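Local coordinates for DNA helicase RecQ (Deinococcus radiodurans, PDB 2RHF), which probably unwinds duplex DNA in the 3'-5' direction at the cost of ATP, the fragment here being one of its C-terminal HRDC domains, at residues A37-L49 / G64-D76. Residues are numbered along the deposited sequence; the frame is centred on the assembly and turned at random.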
# COMPACT_ATOMS: atom_id res chain seq x y z
N ALA A 37 0.90 -8.33 2.03
CA ALA A 37 0.68 -8.79 0.67
C ALA A 37 1.22 -7.78 -0.35
O ALA A 37 1.78 -8.16 -1.37
CB ALA A 37 -0.80 -9.07 0.45
N LEU A 38 1.05 -6.49 -0.07
CA LEU A 38 1.61 -5.45 -0.94
C LEU A 38 3.12 -5.54 -1.00
O LEU A 38 3.72 -5.45 -2.08
CB LEU A 38 1.17 -4.06 -0.47
CG LEU A 38 -0.31 -3.72 -0.66
CD1 LEU A 38 -0.69 -2.47 0.11
CD2 LEU A 38 -0.65 -3.58 -2.16
N ALA A 39 3.75 -5.72 0.15
CA ALA A 39 5.21 -5.80 0.21
C ALA A 39 5.73 -7.05 -0.49
O ALA A 39 6.76 -7.00 -1.16
CB ALA A 39 5.70 -5.74 1.65
N ALA A 40 5.02 -8.17 -0.35
CA ALA A 40 5.43 -9.43 -0.95
C ALA A 40 5.20 -9.44 -2.45
O ALA A 40 6.06 -9.89 -3.21
CB ALA A 40 4.69 -10.60 -0.28
N ARG A 41 4.04 -8.97 -2.88
CA ARG A 41 3.65 -9.05 -4.29
C ARG A 41 4.22 -7.92 -5.13
O ARG A 41 4.34 -8.05 -6.34
CB ARG A 41 2.13 -9.09 -4.42
CG ARG A 41 1.49 -10.34 -3.78
CD ARG A 41 -0.02 -10.28 -3.83
NE ARG A 41 -0.49 -10.35 -5.21
CZ ARG A 41 -0.72 -11.47 -5.88
NH1 ARG A 41 -0.58 -12.66 -5.29
NH2 ARG A 41 -1.11 -11.41 -7.14
N GLN A 42 4.57 -6.80 -4.49
CA GLN A 42 5.14 -5.65 -5.18
C GLN A 42 4.34 -5.29 -6.45
O GLN A 42 4.91 -5.17 -7.53
CB GLN A 42 6.60 -5.93 -5.60
CG GLN A 42 7.65 -6.15 -4.51
CD GLN A 42 9.09 -6.33 -5.13
OE1 GLN A 42 9.30 -6.07 -6.32
NE2 GLN A 42 10.04 -6.75 -4.32
N PRO A 43 3.03 -5.05 -6.32
CA PRO A 43 2.28 -4.66 -7.51
C PRO A 43 2.82 -3.36 -8.11
O PRO A 43 3.24 -2.46 -7.37
CB PRO A 43 0.87 -4.44 -6.97
CG PRO A 43 1.07 -4.14 -5.54
CD PRO A 43 2.18 -5.02 -5.12
N ARG A 44 2.81 -3.30 -9.44
CA ARG A 44 3.38 -2.17 -10.20
C ARG A 44 2.34 -1.53 -11.08
O ARG A 44 2.62 -0.53 -11.76
CB ARG A 44 4.55 -2.62 -11.08
CG ARG A 44 5.57 -3.53 -10.40
CD ARG A 44 6.26 -2.84 -9.21
NE ARG A 44 7.04 -1.65 -9.58
CZ ARG A 44 8.21 -1.70 -10.20
NH1 ARG A 44 8.76 -2.86 -10.54
NH2 ARG A 44 8.85 -0.57 -10.48
N THR A 45 1.14 -2.11 -11.10
CA THR A 45 0.06 -1.67 -11.98
C THR A 45 -1.27 -1.79 -11.24
O THR A 45 -1.37 -2.51 -10.24
CB THR A 45 -0.07 -2.56 -13.24
OG1 THR A 45 -0.44 -3.89 -12.84
CG2 THR A 45 1.23 -2.61 -14.02
N LEU A 46 -2.29 -1.15 -11.79
CA LEU A 46 -3.65 -1.32 -11.27
C LEU A 46 -4.12 -2.76 -11.38
O LEU A 46 -4.78 -3.26 -10.47
CB LEU A 46 -4.61 -0.39 -11.99
CG LEU A 46 -4.42 1.10 -11.71
CD1 LEU A 46 -5.45 1.89 -12.50
CD2 LEU A 46 -4.51 1.44 -10.23
N ALA A 47 -3.78 -3.42 -12.49
CA ALA A 47 -4.14 -4.82 -12.66
C ALA A 47 -3.59 -5.69 -11.53
O ALA A 47 -4.27 -6.57 -11.01
CB ALA A 47 -3.66 -5.33 -14.01
N GLU A 48 -2.35 -5.43 -11.17
CA GLU A 48 -1.71 -6.16 -10.10
C GLU A 48 -2.28 -5.79 -8.73
O GLU A 48 -2.41 -6.66 -7.87
CB GLU A 48 -0.20 -5.96 -10.19
CG GLU A 48 0.38 -6.66 -11.44
CD GLU A 48 1.80 -6.26 -11.79
OE1 GLU A 48 2.48 -5.69 -10.93
OE2 GLU A 48 2.24 -6.53 -12.93
N LEU A 49 -2.65 -4.54 -8.52
CA LEU A 49 -3.31 -4.15 -7.26
C LEU A 49 -4.61 -4.91 -7.03
O LEU A 49 -4.93 -5.29 -5.90
CB LEU A 49 -3.62 -2.67 -7.24
CG LEU A 49 -2.47 -1.73 -6.94
CD1 LEU A 49 -2.94 -0.30 -7.12
CD2 LEU A 49 -1.89 -1.96 -5.52
N GLY A 64 -4.72 3.73 -4.55
CA GLY A 64 -3.92 2.86 -5.42
C GLY A 64 -2.69 3.53 -5.99
O GLY A 64 -1.60 2.98 -5.97
N GLU A 65 -2.86 4.73 -6.53
CA GLU A 65 -1.72 5.43 -7.12
C GLU A 65 -0.67 5.74 -6.06
O GLU A 65 0.52 5.58 -6.31
CB GLU A 65 -2.17 6.69 -7.85
CG GLU A 65 -2.96 6.41 -9.16
CD GLU A 65 -2.21 5.54 -10.20
OE1 GLU A 65 -0.96 5.45 -10.15
OE2 GLU A 65 -2.89 4.95 -11.07
N ARG A 66 -1.10 6.14 -4.86
CA ARG A 66 -0.16 6.39 -3.77
C ARG A 66 0.59 5.12 -3.35
O ARG A 66 1.78 5.18 -3.04
CB ARG A 66 -0.89 6.99 -2.55
CG ARG A 66 -1.60 8.30 -2.75
CD ARG A 66 -0.69 9.47 -2.53
NE ARG A 66 -0.26 9.66 -1.14
CZ ARG A 66 -0.95 10.28 -0.18
NH1 ARG A 66 -2.17 10.76 -0.40
NH2 ARG A 66 -0.41 10.41 1.03
N ILE A 67 -0.10 3.99 -3.33
CA ILE A 67 0.52 2.72 -3.01
C ILE A 67 1.58 2.36 -4.05
O ILE A 67 2.70 1.98 -3.71
CB ILE A 67 -0.54 1.60 -2.89
CG1 ILE A 67 -1.40 1.81 -1.62
CG2 ILE A 67 0.12 0.22 -2.88
CD1 ILE A 67 -2.68 0.99 -1.58
N LEU A 68 1.23 2.46 -5.32
CA LEU A 68 2.20 2.14 -6.38
C LEU A 68 3.41 3.05 -6.29
O LEU A 68 4.53 2.60 -6.49
CB LEU A 68 1.56 2.26 -7.76
CG LEU A 68 0.43 1.26 -8.06
CD1 LEU A 68 -0.10 1.48 -9.47
CD2 LEU A 68 0.90 -0.19 -7.87
N ASP A 69 3.19 4.32 -5.99
CA ASP A 69 4.27 5.29 -5.88
C ASP A 69 5.18 4.96 -4.68
O ASP A 69 6.40 5.09 -4.78
CB ASP A 69 3.65 6.70 -5.80
CG ASP A 69 4.66 7.81 -5.57
OD1 ASP A 69 5.77 7.79 -6.16
OD2 ASP A 69 4.29 8.74 -4.81
N ALA A 70 4.60 4.54 -3.56
CA ALA A 70 5.41 4.13 -2.42
C ALA A 70 6.32 2.95 -2.80
O ALA A 70 7.53 2.95 -2.52
CB ALA A 70 4.53 3.77 -1.23
N ILE A 71 5.75 1.94 -3.44
CA ILE A 71 6.51 0.78 -3.88
C ILE A 71 7.61 1.20 -4.86
O ILE A 71 8.76 0.79 -4.72
CB ILE A 71 5.55 -0.26 -4.49
CG1 ILE A 71 4.68 -0.88 -3.38
CG2 ILE A 71 6.32 -1.35 -5.24
CD1 ILE A 71 3.47 -1.63 -3.87
N ASN A 72 7.27 2.03 -5.85
CA ASN A 72 8.25 2.47 -6.83
C ASN A 72 9.36 3.30 -6.23
O ASN A 72 10.51 3.19 -6.65
CB ASN A 72 7.57 3.24 -7.95
CG ASN A 72 6.80 2.33 -8.87
OD1 ASN A 72 7.20 1.19 -9.08
ND2 ASN A 72 5.70 2.81 -9.41
N THR A 73 9.04 4.10 -5.23
CA THR A 73 10.04 4.93 -4.59
C THR A 73 11.10 4.04 -3.93
O THR A 73 12.30 4.33 -3.99
CB THR A 73 9.40 5.90 -3.58
OG1 THR A 73 8.54 6.81 -4.29
CG2 THR A 73 10.46 6.73 -2.86
N VAL A 74 10.65 2.96 -3.29
CA VAL A 74 11.58 2.00 -2.70
C VAL A 74 12.35 1.22 -3.76
O VAL A 74 13.57 1.07 -3.66
CB VAL A 74 10.83 1.04 -1.75
CG1 VAL A 74 11.76 -0.08 -1.27
CG2 VAL A 74 10.24 1.82 -0.58
N LEU A 75 11.66 0.69 -4.76
CA LEU A 75 12.33 -0.17 -5.74
C LEU A 75 13.32 0.59 -6.60
O LEU A 75 14.37 0.04 -6.96
CB LEU A 75 11.32 -0.87 -6.63
CG LEU A 75 10.40 -1.89 -5.96
CD1 LEU A 75 9.40 -2.43 -6.95
CD2 LEU A 75 11.18 -3.01 -5.31
N ASP A 76 13.00 1.83 -6.95
CA ASP A 76 13.82 2.62 -7.87
C ASP A 76 14.79 3.56 -7.16
O ASP A 76 15.85 3.86 -7.71
CB ASP A 76 12.95 3.43 -8.83
CG ASP A 76 12.23 2.56 -9.85
OD1 ASP A 76 12.67 1.40 -10.06
OD2 ASP A 76 11.24 3.05 -10.44
O HOH W 1 4.70 -0.04 -8.02
O HOH W 2 4.69 1.29 -11.83
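Arg-44 grips Asn-72 side-on: NE and NH2 both donate to the one oxygen OD1, at 2.9 Å from NE and 2.8 Å from NH2, each bond somewhat bent. OD1 lies nearly in the guanidinium plane, whereas the amide plane is turned 63° from it. Bends at chi2 and chi3 (-61° and -62°) fold the arginine back over helix 57-76, and Leu-75 CD1 sits over the centre of one guanidinium face, 3.5 Å from Arg-44 CZ. The other methyl of Leu-75, CD2, packs on the amide of Gln-42 (3.7 Å to OE1), whose NE2 is hydrogen-bonded to Ser-2 OG.

Two waters occupy the seam: one lies between Pro-43 O and Leu-68 O, within hydrogen-bonding distance of both; the second donates to Arg-44 O and accepts from Asn-72 ND2, so the amide is engaged at both ends. With an alanine at position 72, NE and NH2 of Arg-44 would probably lose their shared acceptor and the second water its donor, and the guanidinium would be freer to swing off Leu-75. Deeper in, Leu-68 CD2 presses against Pro-43 O (3.3 Å). Leu-49 and Leu-68 reach toward each other tip to tip, Leu-68 CD2 lying 3.8 Å from Leu-49 CG. Ile-71 CD1 packs against the proline ring at CD, and Ile-67 CG2 touches both Leu-38 CD2 and Leu-49 CD2. Leu-49 CD1 packs on the bare CA of Gly-64, 3.7 Å away.

Behind this layer, Thr-45 OG1 caps helix 46-49 by accepting from Glu-48 N, while Glu-48 OE1 accepts from the backbone N of Arg-44. The contact thus packs the end of helix 32-41, its connecting loop and short helix 46-49 onto the C-terminal helix, as part of the compact all-helical HRDC fold.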